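Local coordinates for protein interpain A (Prevotella intermedia, PDB 3BB7) that probably cleaves proteins as a papain-like cysteine protease of the C10 family, captured here as the inactive precursor with the propeptide region still in place, at residues T92-Q97 against A120-L125; G115-A120 against G266-I271; L251-V256 against Q311-G316. The protein carries 1 engineered substitution. One frame throughout, in Å; residues are numbered along the deposited sequence.

Contact 1 (T92-Q97 against A120-L125); sequences TTWGQQ and ATAQVL. Unlike the reference sequence in segment 120-125: Val124 (reference Ala).
With CG beside its backbone N (chi1 -67°) and the chain extended beyond, Gln123 leaves helix 116-128 and lays its amide between Thr92 and Trp94. Thr92 completes the meeting by setting OG1 in the cramped place between its own N and carbonyl carbon, facing the amide. OE1 of Gln123 is gripped twice. Thr92 OG1 donates to it over 2.8 Å, and Trp94 N at 3.1 Å from the same Gln123 OE1 gives a nearly straight N-H bond of 172°. The two donors come from opposite faces of the amide plane, the Trp94 N-H well above it and the hydroxyl only tilted from it, which should resist rotation of the amide. Gln123 NE2 goes to Asn283 OD1, and Asn283 ND2 holds Thr92 O in turn. Helix 116-128 is the central helix of the papain-like fold, with the predicted nucleophile position at its N-terminus, and the loop that runs past it leads on to Gln96, whose amide sits by that helix start. The Trp94 indole slides alongside Gln123 with its plane 22° from the amide plane, and Trp94 CE3 comes 3.5 Å from Gln123 CG. Farther along the ring, Trp94 CZ3 lies 3.7 Å from Ala122 O and 4.0 Å from Ala122 CB. Thr92 CG2 packs over one indole face toward its rim, while Trp94 NE1 bonds to Lys167 O. One water donates to Thr92 OG1 and to Gln123 O, 2.7 Å from the latter, tying the threonine hydroxyl to the helix backbone.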
loop_
_atom_site.group_PDB
_atom_site.type_symbol
_atom_site.label_atom_id
_atom_site.label_comp_id
_atom_site.label_asym_id
_atom_site.label_seq_id
_atom_site.Cartn_x
_atom_site.Cartn_y
_atom_site.Cartn_z
ATOM N N THR A 92 9.096 -2.200 8.444
ATOM C CA THR A 92 8.712 -0.842 8.763
ATOM C C THR A 92 7.195 -0.739 8.973
ATOM O O THR A 92 6.415 -1.550 8.456
ATOM C CB THR A 92 9.108 0.111 7.629
ATOM O OG1 THR A 92 8.627 -0.409 6.374
ATOM C CG2 THR A 92 10.604 0.277 7.572
ATOM N N THR A 93 6.786 0.267 9.740
ATOM C CA THR A 93 5.385 0.572 9.921
ATOM C C THR A 93 5.165 2.058 9.678
ATOM O O THR A 93 4.751 2.806 10.558
ATOM C CB THR A 93 4.877 0.155 11.322
ATOM O OG1 THR A 93 5.795 0.607 12.323
ATOM C CG2 THR A 93 4.737 -1.356 11.395
ATOM N N TRP A 94 5.456 2.488 8.458
ATOM C CA TRP A 94 5.448 3.917 8.171
ATOM C C TRP A 94 4.063 4.483 7.885
ATOM O O TRP A 94 3.095 3.722 7.745
ATOM C CB TRP A 94 6.438 4.207 7.032
ATOM C CG TRP A 94 7.877 3.952 7.453
ATOM C CD1 TRP A 94 8.328 3.672 8.718
ATOM C CD2 TRP A 94 9.036 4.020 6.622
ATOM N NE1 TRP A 94 9.706 3.570 8.732
ATOM C CE2 TRP A 94 10.163 3.752 7.454
ATOM C CE3 TRP A 94 9.244 4.224 5.240
ATOM C CZ2 TRP A 94 11.467 3.692 6.958
ATOM C CZ3 TRP A 94 10.546 4.197 4.746
ATOM C CH2 TRP A 94 11.643 3.920 5.608
ATOM N N GLY A 95 3.958 5.811 7.853
ATOM C CA GLY A 95 2.690 6.474 7.663
ATOM C C GLY A 95 2.870 7.736 6.836
ATOM O O GLY A 95 3.851 7.847 6.063
ATOM N N GLN A 96 1.942 8.688 6.978
ATOM C CA GLN A 96 1.909 9.853 6.090
ATOM C C GLN A 96 2.067 11.189 6.814
ATOM O O GLN A 96 2.192 12.236 6.152
ATOM C CB GLN A 96 0.581 9.901 5.331
ATOM C CG GLN A 96 0.342 8.743 4.377
ATOM C CD GLN A 96 -0.821 9.026 3.447
ATOM O OE1 GLN A 96 -0.981 10.150 2.965
ATOM N NE2 GLN A 96 -1.636 7.988 3.166
ATOM N N GLN A 97 2.037 11.179 8.145
ATOM C CA GLN A 97 2.159 12.423 8.918
ATOM C C GLN A 97 3.526 12.555 9.608
ATOM O O GLN A 97 4.533 12.106 9.034
ATOM C CB GLN A 97 0.937 12.640 9.816
ATOM C CG GLN A 97 -0.322 12.711 8.972
ATOM C CD GLN A 97 -1.526 13.110 9.739
ATOM O OE1 GLN A 97 -2.198 12.270 10.334
ATOM N NE2 GLN A 97 -1.820 14.402 9.735
ATOM N N ALA A 120 3.964 3.936 0.445
ATOM C CA ALA A 120 4.178 2.572 -0.039
ATOM C C ALA A 120 5.520 2.473 -0.794
ATOM O O ALA A 120 6.318 1.579 -0.523
ATOM C CB ALA A 120 3.018 2.158 -0.952
ATOM N N THR A 121 5.798 3.417 -1.701
ATOM C CA THR A 121 7.051 3.398 -2.455
ATOM C C THR A 121 8.252 3.518 -1.520
ATOM O O THR A 121 9.223 2.772 -1.652
ATOM C CB THR A 121 7.030 4.544 -3.482
ATOM O OG1 THR A 121 5.907 4.361 -4.358
ATOM C CG2 THR A 121 8.296 4.543 -4.315
ATOM N N ALA A 122 8.190 4.421 -0.542
ATOM C CA ALA A 122 9.330 4.587 0.377
ATOM C C ALA A 122 9.605 3.277 1.136
ATOM O O ALA A 122 10.768 2.901 1.328
ATOM C CB ALA A 122 9.058 5.760 1.324
ATOM N N GLN A 123 8.545 2.583 1.553
ATOM C CA GLN A 123 8.771 1.344 2.311
ATOM C C GLN A 123 9.394 0.266 1.420
ATOM O O GLN A 123 10.248 -0.502 1.873
ATOM C CB GLN A 123 7.506 0.842 2.973
ATOM C CG GLN A 123 7.006 1.765 4.083
ATOM C CD GLN A 123 5.895 1.146 4.915
ATOM O OE1 GLN A 123 6.123 0.685 6.047
ATOM N NE2 GLN A 123 4.686 1.135 4.366
ATOM N N VAL A 124 8.976 0.184 0.155
ATOM C CA VAL A 124 9.627 -0.765 -0.743
ATOM C C VAL A 124 11.087 -0.383 -1.017
ATOM O O VAL A 124 11.954 -1.246 -0.968
ATOM C CB VAL A 124 8.812 -0.916 -2.047
ATOM C CG1 VAL A 124 9.574 -1.835 -3.073
ATOM C CG2 VAL A 124 7.457 -1.533 -1.716
ATOM N N LEU A 125 11.380 0.888 -1.290
ATOM C CA LEU A 125 12.790 1.290 -1.511
ATOM C C LEU A 125 13.648 1.016 -0.283
ATOM O O LEU A 125 14.784 0.522 -0.392
ATOM C CB LEU A 125 12.867 2.772 -1.870
ATOM C CG LEU A 125 12.766 3.054 -3.389
ATOM C CD1 LEU A 125 11.641 2.270 -4.101
ATOM C CD2 LEU A 125 12.719 4.543 -3.711
HETATM O O HOH W 1 10.708 -0.820 4.559
#

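Contact 2 (G115-A120 against G266-I271); sequences GAVATA and GHAFVI. Engineered in segment 115-120: Ala116 (natural residue Cys).
Val270 reaches Ala120 with one methyl. Its CB stands 5.1 Å from Ala120 CB; from there CG1, anti to the backbone N (chi1 -178°), turns off from the helix, and CG2 takes the other branch, ending 3.5 Å from Ala120 O and 3.8 Å from Ala120 CB. Two residues earlier on the strand, Ala268 CB presses into the first helical turn, 3.9 Å from Ala116 CB and equally close to Val117 CG2. Strand 267-271 runs almost parallel to helix 116-120, 12° between them, and their axes approach to 6.7 Å. In the papain-like fold this pairing brings helix and sheet together, with the predicted catalytic nucleophile and histidine at the start of both the helix and the strand. Ala116 is engineered in place of the cysteine. The bond from CA to CB of His267 heads away from the helix; its ring stacks on Trp53 of helix 49-68 and bonds through NE2 to Glu310, leaving His267 ND1 7.8 Å from Ala116 CB. A water lies within bonding distance of both Ala116 O and Ala268 O. The direct side-chain contact is thus apolar, and the histidine's separation from the nucleophile position is consistent with an inactive zymogen.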
loop_
_atom_site.group_PDB
_atom_site.type_symbol
_atom_site.label_atom_id
_atom_site.label_comp_id
_atom_site.label_asym_id
_atom_site.label_seq_id
_atom_site.Cartn_x
_atom_site.Cartn_y
_atom_site.Cartn_z
ATOM N N GLY A 115 1.121 11.219 1.173
ATOM C CA GLY A 115 0.386 10.480 0.112
ATOM C C GLY A 115 0.653 8.984 0.253
ATOM O O GLY A 115 1.796 8.555 0.493
ATOM N N ALA A 116 -0.385 8.172 0.089
ATOM C CA ALA A 116 -0.245 6.719 0.247
ATOM C C ALA A 116 0.733 6.132 -0.738
ATOM O O ALA A 116 1.449 5.169 -0.427
ATOM C CB ALA A 116 -1.595 6.039 0.079
ATOM N N VAL A 117 0.778 6.690 -1.951
ATOM C CA VAL A 117 1.717 6.167 -2.965
ATOM C C VAL A 117 3.144 6.409 -2.519
ATOM O O VAL A 117 3.999 5.535 -2.668
ATOM C CB VAL A 117 1.443 6.796 -4.370
ATOM C CG1 VAL A 117 2.538 6.460 -5.363
ATOM C CG2 VAL A 117 0.081 6.291 -4.875
ATOM N N ALA A 118 3.411 7.590 -1.952
ATOM C CA ALA A 118 4.772 7.870 -1.481
ATOM C C ALA A 118 5.144 6.976 -0.315
ATOM O O ALA A 118 6.256 6.455 -0.271
ATOM C CB ALA A 118 4.920 9.314 -1.116
ATOM N N THR A 119 4.224 6.746 0.623
ATOM C CA THR A 119 4.528 5.916 1.782
ATOM C C THR A 119 4.790 4.453 1.357
ATOM O O THR A 119 5.739 3.798 1.864
ATOM C CB THR A 119 3.394 6.041 2.797
ATOM O OG1 THR A 119 3.386 7.386 3.293
ATOM C CG2 THR A 119 3.547 5.063 3.947
ATOM N N ALA A 120 3.964 3.936 0.445
ATOM C CA ALA A 120 4.178 2.572 -0.039
ATOM C C ALA A 120 5.520 2.473 -0.794
ATOM O O ALA A 120 6.318 1.579 -0.523
ATOM C CB ALA A 120 3.018 2.158 -0.952
ATOM N N GLY A 266 -7.081 8.586 -3.124
ATOM C CA GLY A 266 -6.683 7.219 -3.453
ATOM C C GLY A 266 -6.284 6.335 -2.302
ATOM O O GLY A 266 -6.498 6.641 -1.121
ATOM N N HIS A 267 -5.741 5.183 -2.669
ATOM C CA HIS A 267 -5.320 4.199 -1.707
ATOM C C HIS A 267 -4.074 3.557 -2.277
ATOM O O HIS A 267 -3.925 3.390 -3.497
ATOM C CB HIS A 267 -6.407 3.126 -1.496
ATOM C CG HIS A 267 -7.152 2.770 -2.743
ATOM N ND1 HIS A 267 -6.918 1.617 -3.466
ATOM C CD2 HIS A 267 -8.143 3.427 -3.391
ATOM C CE1 HIS A 267 -7.709 1.602 -4.528
ATOM N NE2 HIS A 267 -8.470 2.683 -4.496
ATOM N N ALA A 268 -3.162 3.177 -1.410
ATOM C CA ALA A 268 -1.993 2.423 -1.850
ATOM C C ALA A 268 -1.364 1.777 -0.645
ATOM O O ALA A 268 -1.503 2.252 0.481
ATOM C CB ALA A 268 -0.965 3.329 -2.603
ATOM N N PHE A 269 -0.684 0.669 -0.890
ATOM C CA PHE A 269 -0.154 -0.132 0.175
ATOM C C PHE A 269 0.892 -1.033 -0.435
ATOM O O PHE A 269 1.110 -1.009 -1.663
ATOM C CB PHE A 269 -1.271 -0.921 0.897
ATOM C CG PHE A 269 -2.193 -1.715 -0.017
ATOM C CD1 PHE A 269 -1.898 -3.040 -0.390
ATOM C CD2 PHE A 269 -3.382 -1.154 -0.466
ATOM C CE1 PHE A 269 -2.781 -3.775 -1.195
ATOM C CE2 PHE A 269 -4.271 -1.901 -1.271
ATOM C CZ PHE A 269 -3.950 -3.184 -1.639
ATOM N N VAL A 270 1.537 -1.823 0.415
ATOM C CA VAL A 270 2.544 -2.768 -0.049
ATOM C C VAL A 270 2.057 -4.197 0.185
ATOM O O VAL A 270 1.574 -4.518 1.294
ATOM C CB VAL A 270 3.927 -2.563 0.632
ATOM C CG1 VAL A 270 4.966 -3.539 0.078
ATOM C CG2 VAL A 270 4.356 -1.113 0.461
ATOM N N ILE A 271 2.180 -5.044 -0.842
ATOM C CA ILE A 271 2.024 -6.500 -0.624
ATOM C C ILE A 271 3.410 -7.041 -0.400
ATOM O O ILE A 271 4.289 -6.953 -1.283
ATOM C CB ILE A 271 1.364 -7.230 -1.819
ATOM C CG1 ILE A 271 -0.090 -6.727 -1.997
ATOM C CG2 ILE A 271 1.465 -8.790 -1.643
ATOM C CD1 ILE A 271 -0.708 -7.226 -3.293
HETATM O O HOH W 2 0.654 3.428 1.750
#

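Contact 3 (L251-V256 against Q311-G316)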
loop_
_atom_site.group_PDB
_atom_site.type_symbol
_atom_site.label_atom_id
_atom_site.label_comp_id
_atom_site.label_asym_id
_atom_site.label_seq_id
_atom_site.Cartn_x
_atom_site.Cartn_y
_atom_site.Cartn_z
ATOM N N LEU A 251 5.499 -5.552 -3.491
ATOM C CA LEU A 251 4.794 -4.843 -4.562
ATOM C C LEU A 251 4.070 -3.589 -4.097
ATOM O O LEU A 251 3.305 -3.652 -3.152
ATOM C CB LEU A 251 3.765 -5.759 -5.232
ATOM C CG LEU A 251 4.352 -7.028 -5.877
ATOM C CD1 LEU A 251 3.253 -7.963 -6.293
ATOM C CD2 LEU A 251 5.175 -6.655 -7.076
ATOM N N ILE A 252 4.303 -2.466 -4.765
ATOM C CA ILE A 252 3.515 -1.261 -4.539
ATOM C C ILE A 252 2.161 -1.499 -5.219
ATOM O O ILE A 252 2.116 -1.895 -6.399
ATOM C CB ILE A 252 4.233 -0.067 -5.207
ATOM C CG1 ILE A 252 5.631 0.128 -4.586
ATOM C CG2 ILE A 252 3.373 1.209 -5.141
ATOM C CD1 ILE A 252 6.561 1.032 -5.402
ATOM N N TYR A 253 1.052 -1.305 -4.501
ATOM C CA TYR A 253 -0.264 -1.695 -5.004
ATOM C C TYR A 253 -1.273 -0.610 -4.620
ATOM O O TYR A 253 -1.210 -0.064 -3.523
ATOM C CB TYR A 253 -0.642 -3.006 -4.323
ATOM C CG TYR A 253 -1.753 -3.844 -4.953
ATOM C CD1 TYR A 253 -1.445 -4.981 -5.696
ATOM C CD2 TYR A 253 -3.100 -3.491 -4.810
ATOM C CE1 TYR A 253 -2.436 -5.776 -6.239
ATOM C CE2 TYR A 253 -4.123 -4.286 -5.355
ATOM C CZ TYR A 253 -3.782 -5.426 -6.081
ATOM O OH TYR A 253 -4.787 -6.228 -6.606
ATOM N N GLY A 254 -2.219 -0.287 -5.497
ATOM C CA GLY A 254 -3.221 0.698 -5.110
ATOM C C GLY A 254 -3.951 1.243 -6.306
ATOM O O GLY A 254 -3.914 0.665 -7.399
ATOM N N GLY A 255 -4.609 2.375 -6.122
ATOM C CA GLY A 255 -5.391 2.966 -7.208
ATOM C C GLY A 255 -6.137 4.196 -6.757
ATOM O O GLY A 255 -6.085 4.568 -5.588
ATOM N N VAL A 256 -6.844 4.822 -7.697
ATOM C CA VAL A 256 -7.552 6.070 -7.420
ATOM C C VAL A 256 -8.926 6.003 -8.083
ATOM O O VAL A 256 -9.055 5.484 -9.211
ATOM C CB VAL A 256 -6.783 7.291 -7.989
ATOM C CG1 VAL A 256 -5.411 7.441 -7.350
ATOM C CG2 VAL A 256 -6.636 7.164 -9.500
ATOM N N GLN A 311 -7.327 -1.062 -8.931
ATOM C CA GLN A 311 -6.239 -1.964 -8.534
ATOM C C GLN A 311 -5.153 -1.969 -9.582
ATOM O O GLN A 311 -5.326 -2.521 -10.671
ATOM C CB GLN A 311 -6.735 -3.394 -8.335
ATOM C CG GLN A 311 -7.669 -3.574 -7.159
ATOM C CD GLN A 311 -8.113 -5.013 -7.037
ATOM O OE1 GLN A 311 -7.354 -5.881 -6.566
ATOM N NE2 GLN A 311 -9.345 -5.284 -7.449
ATOM N N ASP A 312 -4.069 -1.289 -9.242
ATOM C CA ASP A 312 -2.897 -1.170 -10.076
ATOM C C ASP A 312 -1.733 -1.698 -9.257
ATOM O O ASP A 312 -1.789 -1.710 -8.017
ATOM C CB ASP A 312 -2.600 0.302 -10.395
ATOM C CG ASP A 312 -3.795 1.044 -10.963
ATOM O OD1 ASP A 312 -4.007 2.217 -10.567
ATOM O OD2 ASP A 312 -4.529 0.462 -11.786
ATOM N N MET A 313 -0.672 -2.135 -9.920
ATOM C CA MET A 313 0.549 -2.464 -9.191
ATOM C C MET A 313 1.727 -1.873 -9.917
ATOM O O MET A 313 1.711 -1.704 -11.145
ATOM C CB MET A 313 0.704 -3.979 -8.956
ATOM C CG MET A 313 1.289 -4.784 -10.070
ATOM S SD MET A 313 1.905 -6.467 -9.667
ATOM C CE MET A 313 0.358 -7.274 -9.248
ATOM N N VAL A 314 2.782 -1.605 -9.165
ATOM C CA VAL A 314 4.063 -1.274 -9.777
ATOM C C VAL A 314 4.950 -2.449 -9.459
ATOM O O VAL A 314 5.181 -2.748 -8.262
ATOM C CB VAL A 314 4.664 0.036 -9.254
ATOM C CG1 VAL A 314 6.022 0.237 -9.895
ATOM C CG2 VAL A 314 3.748 1.199 -9.569
ATOM N N ARG A 315 5.409 -3.138 -10.506
ATOM C CA ARG A 315 6.347 -4.235 -10.353
ATOM C C ARG A 315 7.676 -3.818 -10.990
ATOM O O ARG A 315 7.767 -2.747 -11.619
ATOM C CB ARG A 315 5.766 -5.526 -10.949
ATOM C CG ARG A 315 5.628 -5.530 -12.444
ATOM C CD ARG A 315 5.017 -6.853 -12.935
ATOM N NE ARG A 315 4.720 -6.717 -14.352
ATOM C CZ ARG A 315 4.297 -7.710 -15.123
ATOM N NH1 ARG A 315 4.150 -8.930 -14.608
ATOM N NH2 ARG A 315 4.018 -7.470 -16.404
ATOM N N GLY A 316 8.724 -4.623 -10.804
ATOM C CA GLY A 316 10.027 -4.312 -11.389
ATOM C C GLY A 316 10.904 -3.444 -10.508
ATOM O O GLY A 316 11.883 -2.899 -10.975
HETATM O O HOH W 3 6.891 -2.654 -6.244
HETATM O O HOH W 4 -6.771 3.015 -10.027
#
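Tyr253 and Gln311 meet through a short bond, Tyr253 OH donating to Gln311 OE1 over 2.6 Å. That oxygen lies at the edge of the phenol, in the plane of the ring, while the ring and amide planes stand 47° apart. Over one face of the same ring, offset toward its rim, sits Asp312 O. The backbone sets Met313 CB 4.0 Å from Tyr253 CD1; with CG between backbone N and carbonyl carbon (chi1 83°) and a bend at chi3, the Met313 chain then runs on to place SD 3.9 Å from Leu251 CD1. Ile252 and Val314 meet on the other side of the sheet, CB to CB at 4.1 Å. Behind these side chains is an antiparallel strand pair in the large antiparallel sheet, between strand 267-274 and strand 225-228: Ile252 with Val314 and Gly254 with Asp312 are hydrogen-bonded pairs, Tyr253 with Met313 a non-hydrogen-bonded one between them. Gly254 and Asp312 bond both ways, Asp312 N to Gly254 O at 2.7 Å. Farther out, Trp237 NE1 also bonds to Tyr253 OH, and Arg229 NH1 to Gln311 OE1, fixing both partners. Thr228 OG1 holds Asp312 OD2; a water links Asp312 OD1 to Val256 N, 2.9 Å from each.

How the contacts relate
Contacts 1 and 2 share helix 116-128 and Ala120, and their centres are about 8 Å apart. The centres of contacts 2 and 3 are likewise about 8 Å apart, and about 14 Å separates the centres of 1 and 3. Strands 267-274, 251-255 and 312-315 are consecutive neighbours in the large antiparallel sheet, so contact 2 brings the helix against the sheet and contact 3 continues the sheet outward. Along the chain, segments of contacts 1 and 2 alternate, as do those of 2 and 3, whereas contact 1 closes before 3 opens. Together they join loop, helix and sheet around the predicted catalytic residues, the Gln96 amide lying beside Gly115 and Ala116, much as papain's oxyanion-hole glutamine does.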